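Long-range contacts in dehydroascorbate reductase (Chlamydomonas reinhardtii, PDB 5XFT), which probably reduces L-dehydroascorbate to L-ascorbate at the expense of two glutathiones, as a member of the DHAR family of the GST superfamily: residues A97-K102 with A130-Y135; H25-A30 with D76-H81. All blocks are in the same frame, centred on the assembly; numbering follows the deposited sequence.

Contact 1. Residues A97-K102 with A130-Y135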
loop_
_atom_site.group_PDB
_atom_site.type_symbol
_atom_site.label_atom_id
_atom_site.label_comp_id
_atom_site.label_asym_id
_atom_site.label_seq_id
_atom_site.Cartn_x
_atom_site.Cartn_y
_atom_site.Cartn_z
ATOM N N ALA A 97 14.264 5.184 -7.306
ATOM C CA ALA A 97 13.773 5.236 -5.932
ATOM C C ALA A 97 13.056 6.548 -5.632
ATOM O O ALA A 97 12.055 6.558 -4.907
ATOM C CB ALA A 97 14.930 5.030 -4.955
ATOM N N GLU A 98 13.547 7.662 -6.182
ATOM C CA GLU A 98 13.046 8.977 -5.789
ATOM C C GLU A 98 11.580 9.184 -6.151
ATOM O O GLU A 98 10.949 10.107 -5.621
ATOM C CB GLU A 98 13.889 10.076 -6.436
ATOM C CG GLU A 98 13.668 10.200 -7.933
ATOM C CD GLU A 98 14.463 11.329 -8.561
ATOM O OE1 GLU A 98 13.847 12.188 -9.230
ATOM O OE2 GLU A 98 15.700 11.355 -8.390
ATOM N N ILE A 99 11.024 8.348 -7.019
ATOM C CA ILE A 99 9.684 8.556 -7.555
ATOM C C ILE A 99 8.652 7.984 -6.592
ATOM O O ILE A 99 8.760 6.831 -6.156
ATOM C CB ILE A 99 9.558 7.928 -8.951
ATOM C CG1 ILE A 99 10.467 8.680 -9.928
ATOM C CG2 ILE A 99 8.121 7.947 -9.429
ATOM C CD1 ILE A 99 10.572 8.044 -11.281
ATOM N N GLY A 100 7.643 8.790 -6.265
ATOM C CA GLY A 100 6.692 8.415 -5.246
ATOM C C GLY A 100 7.255 8.421 -3.849
ATOM O O GLY A 100 6.556 8.021 -2.913
ATOM N N ALA A 101 8.497 8.875 -3.675
ATOM C CA ALA A 101 9.133 8.804 -2.368
ATOM C C ALA A 101 8.474 9.719 -1.345
ATOM O O ALA A 101 8.603 9.469 -0.144
ATOM C CB ALA A 101 10.621 9.142 -2.482
ATOM N N LYS A 102 7.782 10.772 -1.781
ATOM C CA LYS A 102 7.124 11.690 -0.858
ATOM C C LYS A 102 5.637 11.834 -1.152
ATOM O O LYS A 102 5.004 12.784 -0.678
ATOM C CB LYS A 102 7.795 13.061 -0.883
ATOM C CG LYS A 102 9.307 13.046 -0.982
ATOM C CD LYS A 102 9.821 14.472 -1.043
ATOM C CE LYS A 102 11.252 14.554 -1.540
ATOM N NZ LYS A 102 11.627 15.972 -1.810
ATOM N N ALA A 130 3.184 14.078 -10.658
ATOM C CA ALA A 130 3.715 14.351 -11.987
ATOM C C ALA A 130 4.806 13.352 -12.351
ATOM O O ALA A 130 4.809 12.797 -13.454
ATOM C CB ALA A 130 4.243 15.782 -12.060
ATOM N N GLY A 131 5.747 13.115 -11.435
ATOM C CA GLY A 131 6.773 12.110 -11.649
ATOM C C GLY A 131 6.205 10.751 -12.009
ATOM O O GLY A 131 6.569 10.167 -13.038
ATOM N N MET A 132 5.289 10.249 -11.171
ATOM C CA MET A 132 4.679 8.949 -11.446
ATOM C C MET A 132 3.963 8.950 -12.790
ATOM O O MET A 132 4.090 8.001 -13.577
ATOM C CB MET A 132 3.701 8.581 -10.329
ATOM C CG MET A 132 4.340 8.473 -8.957
ATOM S SD MET A 132 3.118 8.436 -7.635
ATOM C CE MET A 132 2.163 6.990 -8.084
ATOM N N ASP A 133 3.215 10.016 -13.071
ATOM C CA ASP A 133 2.430 10.090 -14.299
ATOM C C ASP A 133 3.330 10.064 -15.532
ATOM O O ASP A 133 3.102 9.288 -16.471
ATOM C CB ASP A 133 1.571 11.354 -14.255
ATOM C CG ASP A 133 0.863 11.631 -15.551
ATOM O OD1 ASP A 133 -0.078 10.885 -15.895
ATOM O OD2 ASP A 133 1.252 12.608 -16.225
ATOM N N ASP A 134 4.372 10.899 -15.535
ATOM C CA ASP A 134 5.332 10.905 -16.633
ATOM C C ASP A 134 5.972 9.538 -16.805
ATOM O O ASP A 134 6.075 9.028 -17.926
ATOM C CB ASP A 134 6.410 11.964 -16.392
ATOM C CG ASP A 134 5.858 13.372 -16.411
ATOM O OD1 ASP A 134 4.706 13.547 -16.868
ATOM O OD2 ASP A 134 6.580 14.300 -15.982
ATOM N N TYR A 135 6.409 8.926 -15.696
ATOM C CA TYR A 135 7.046 7.620 -15.792
ATOM C C TYR A 135 6.115 6.608 -16.452
ATOM O O TYR A 135 6.500 5.931 -17.413
ATOM C CB TYR A 135 7.483 7.127 -14.412
ATOM C CG TYR A 135 8.393 5.918 -14.495
ATOM C CD1 TYR A 135 7.869 4.634 -14.607
ATOM C CD2 TYR A 135 9.772 6.062 -14.480
ATOM C CE1 TYR A 135 8.695 3.528 -14.696
ATOM C CE2 TYR A 135 10.606 4.958 -14.562
ATOM C CZ TYR A 135 10.062 3.694 -14.672
ATOM O OH TYR A 135 10.881 2.591 -14.756
#

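Contact 2. Residues H25-A30 with D76-H81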
loop_
_atom_site.group_PDB
_atom_site.type_symbol
_atom_site.label_atom_id
_atom_site.label_comp_id
_atom_site.label_asym_id
_atom_site.label_seq_id
_atom_site.Cartn_x
_atom_site.Cartn_y
_atom_site.Cartn_z
ATOM N N HIS A 25 -1.190 -3.429 3.212
ATOM C CA HIS A 25 -1.659 -3.552 1.838
ATOM C C HIS A 25 -0.509 -3.884 0.895
ATOM O O HIS A 25 -0.669 -4.688 -0.029
ATOM C CB HIS A 25 -2.367 -2.266 1.408
ATOM C CG HIS A 25 -3.243 -2.429 0.206
ATOM N ND1 HIS A 25 -3.878 -1.368 -0.399
ATOM C CD2 HIS A 25 -3.596 -3.529 -0.500
ATOM C CE1 HIS A 25 -4.579 -1.804 -1.432
ATOM N NE2 HIS A 25 -4.424 -3.112 -1.515
ATOM N N ARG A 26 0.666 -3.296 1.128
ATOM C CA ARG A 26 1.805 -3.557 0.254
ATOM C C ARG A 26 2.267 -5.005 0.373
ATOM O O ARG A 26 2.503 -5.682 -0.639
ATOM C CB ARG A 26 2.954 -2.595 0.572
ATOM C CG ARG A 26 4.318 -3.129 0.120
ATOM C CD ARG A 26 5.501 -2.378 0.762
ATOM N NE ARG A 26 6.646 -2.341 -0.134
ATOM C CZ ARG A 26 7.840 -1.900 0.249
ATOM N NH1 ARG A 26 8.004 -1.459 1.493
ATOM N NH2 ARG A 26 8.868 -1.870 -0.587
ATOM N N VAL A 27 2.381 -5.511 1.603
ATOM C CA VAL A 27 2.763 -6.914 1.767
ATOM C C VAL A 27 1.738 -7.839 1.115
ATOM O O VAL A 27 2.096 -8.774 0.385
ATOM C CB VAL A 27 2.960 -7.236 3.257
ATOM C CG1 VAL A 27 3.116 -8.731 3.459
ATOM C CG2 VAL A 27 4.171 -6.494 3.777
ATOM N N LEU A 28 0.446 -7.580 1.349
ATOM C CA LEU A 28 -0.615 -8.407 0.777
ATOM C C LEU A 28 -0.564 -8.415 -0.744
ATOM O O LEU A 28 -0.690 -9.474 -1.377
ATOM C CB LEU A 28 -1.978 -7.906 1.246
ATOM C CG LEU A 28 -2.273 -7.931 2.738
ATOM C CD1 LEU A 28 -3.605 -7.284 2.992
ATOM C CD2 LEU A 28 -2.272 -9.352 3.212
ATOM N N LEU A 29 -0.415 -7.235 -1.353
ATOM C CA LEU A 29 -0.286 -7.173 -2.806
ATOM C C LEU A 29 0.948 -7.927 -3.280
ATOM O O LEU A 29 0.920 -8.572 -4.332
ATOM C CB LEU A 29 -0.243 -5.720 -3.282
ATOM C CG LEU A 29 -1.546 -4.919 -3.215
ATOM C CD1 LEU A 29 -1.329 -3.483 -3.572
ATOM C CD2 LEU A 29 -2.577 -5.529 -4.129
ATOM N N ALA A 30 2.039 -7.871 -2.512
ATOM C CA ALA A 30 3.227 -8.639 -2.878
ATOM C C ALA A 30 2.938 -10.138 -2.900
ATOM O O ALA A 30 3.345 -10.840 -3.831
ATOM C CB ALA A 30 4.370 -8.328 -1.916
ATOM N N ASP A 76 9.146 -3.432 4.341
ATOM C CA ASP A 76 10.311 -3.405 3.459
ATOM C C ASP A 76 11.141 -4.675 3.615
ATOM O O ASP A 76 11.434 -5.373 2.629
ATOM C CB ASP A 76 11.158 -2.163 3.752
ATOM C CG ASP A 76 11.629 -1.465 2.489
ATOM O OD1 ASP A 76 12.092 -2.157 1.558
ATOM O OD2 ASP A 76 11.537 -0.219 2.429
ATOM N N VAL A 77 11.524 -4.987 4.858
ATOM C CA VAL A 77 12.208 -6.242 5.159
ATOM C C VAL A 77 11.420 -7.421 4.609
ATOM O O VAL A 77 11.987 -8.344 4.006
ATOM C CB VAL A 77 12.424 -6.377 6.678
ATOM C CG1 VAL A 77 13.136 -7.680 6.990
ATOM C CG2 VAL A 77 13.204 -5.186 7.216
ATOM N N ILE A 78 10.097 -7.393 4.779
ATOM C CA ILE A 78 9.264 -8.510 4.349
ATOM C C ILE A 78 9.319 -8.677 2.833
ATOM O O ILE A 78 9.520 -9.786 2.333
ATOM C CB ILE A 78 7.820 -8.328 4.845
ATOM C CG1 ILE A 78 7.751 -8.543 6.355
ATOM C CG2 ILE A 78 6.884 -9.280 4.114
ATOM C CD1 ILE A 78 6.485 -8.002 6.981
ATOM N N VAL A 79 9.138 -7.593 2.073
ATOM C CA VAL A 79 9.069 -7.780 0.623
ATOM C C VAL A 79 10.433 -8.143 0.052
ATOM O O VAL A 79 10.516 -8.856 -0.959
ATOM C CB VAL A 79 8.479 -6.546 -0.088
ATOM C CG1 VAL A 79 7.038 -6.306 0.364
ATOM C CG2 VAL A 79 9.359 -5.318 0.125
ATOM N N VAL A 80 11.522 -7.684 0.679
ATOM C CA VAL A 80 12.844 -8.052 0.173
ATOM C C VAL A 80 13.164 -9.506 0.506
ATOM O O VAL A 80 13.669 -10.256 -0.340
ATOM C CB VAL A 80 13.911 -7.089 0.721
ATOM C CG1 VAL A 80 15.300 -7.562 0.335
ATOM C CG2 VAL A 80 13.661 -5.692 0.189
ATOM N N HIS A 81 12.879 -9.926 1.741
ATOM C CA HIS A 81 12.964 -11.342 2.093
ATOM C C HIS A 81 12.109 -12.186 1.155
ATOM O O HIS A 81 12.510 -13.275 0.726
ATOM C CB HIS A 81 12.519 -11.526 3.547
ATOM C CG HIS A 81 12.228 -12.943 3.923
ATOM N ND1 HIS A 81 13.126 -13.731 4.611
ATOM C CD2 HIS A 81 11.134 -13.715 3.716
ATOM C CE1 HIS A 81 12.601 -14.926 4.807
ATOM N NE2 HIS A 81 11.394 -14.944 4.271
#

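Contact 1. Residues A97-K102 with A130-Y135
I99 lays its two branches over the side of helix 118-138, one on M132 and the other on Y135. The CG2 methyl does the first job: it sits 3.8 Å from M132 CG and 4.0 Å from M132 N, so it rests on the root of the methionine and on the helix backbone where G131 joins M132. The two side chains run past each other in opposite senses. I99 CG1 lies anti to the carbonyl carbon (chi1 -66°), and the extended chain beyond it carries the delta methyl to the tyrosine, where CD1 comes within 3.8 Å of Y135 CD2. Isoleucine and tyrosine cross at about a right angle, and the methyl meets the ring obliquely. G131 belongs to this meeting place: its CA is the one nearest to I99 CA, at 6.2 Å, and I99 CG2 comes to 4.3 Å from G131 C.

No hydrogen bond joins the two segments, so apolar packing does the work, and it is modest: 174 Å² is buried in all. I99 and G100 are the two central residues of a type II beta turn from E98 to A101, closed by a weak hydrogen bond from A101 N to E98 O. G100 takes a positive phi of 70°, and its N lies 4.3 Å from M132 CG.

Around this patch, Y135 also packs on V95 and P96 of the same loop and its ring stacks with H139, while M132 reaches F146. K102, whose N bonds to Q128 OE1, is the N-cap of helix 103-112; the turn thus lies against helix 118-138 in the connection that leads from helix 75-85 into helix 103-112.

Contact 2. Residues H25-A30 with D76-H81
R26 and V79 cross at about a right angle between two nearly parallel helices of the thioredoxin-like N-terminal domain of this GST-superfamily protein. The segment axes diverge by only 11° and come within 9.8 Å of each other. V79 CG2 lies over one face of the R26 guanidinium, displaced toward its rim, with NH2 3.6 Å away, while V79 CG1 reaches the other helix further along, 4.1 Å from A30 CB. One valine thus covers the flat head of the arginine and touches the alanine one turn further on.

The arginine gets there by leaving its helix with CG anti to the backbone N (chi1 158°) and bending at chi3, which brings the guanidinium to the start of segment 76-81. There it crosses D76, the guanidinium and carboxylate planes standing 75° apart. D76 OD2 lies at the guanidinium edge, but the salt bridge is a long one, 3.9 Å from R26 NH1; that same nitrogen is hydrogen-bonded to S75 OG, which helps fix the turn of the group. R26 also touches S157 of helix 153-173. Trimming R26 to an alanine would probably leave D76 without the partner of its long ion pair, S75 OG without this hydrogen bond and the CG2 methyl of V79 without the flat surface beneath it.

Beside the arginine, the contact becomes purely aliphatic. V27 and I78 also cross at about a right angle; V27 packs on P61 and S75 as well, and I78 rests on M72 of strand 72-73. A single methyl, I78 CG2, meets both methyls of V27 equally, 3.9 Å from CG1 and from CG2.

In the fold
Contact 2 closes before contact 1 opens along the chain, and their centres lie 20 Å apart with nearest atoms about 10 Å apart, so they do not touch. Both are partly buried, but contact 2 sits nearer the middle of the chain, 9 Å from its centre against 15 Å for contact 1. Contact 2 pairs two helices within the N-terminal domain and combines aliphatic packing with a charged rim. Contact 1 sets a turn against a helix of the C-terminal domain, buries less surface and relies on apolar and aromatic packing, with no hydrogen bond or ion pair across it. No helix is common to both, though helix 75-85 of contact 2 leads into the loop that holds 97-102.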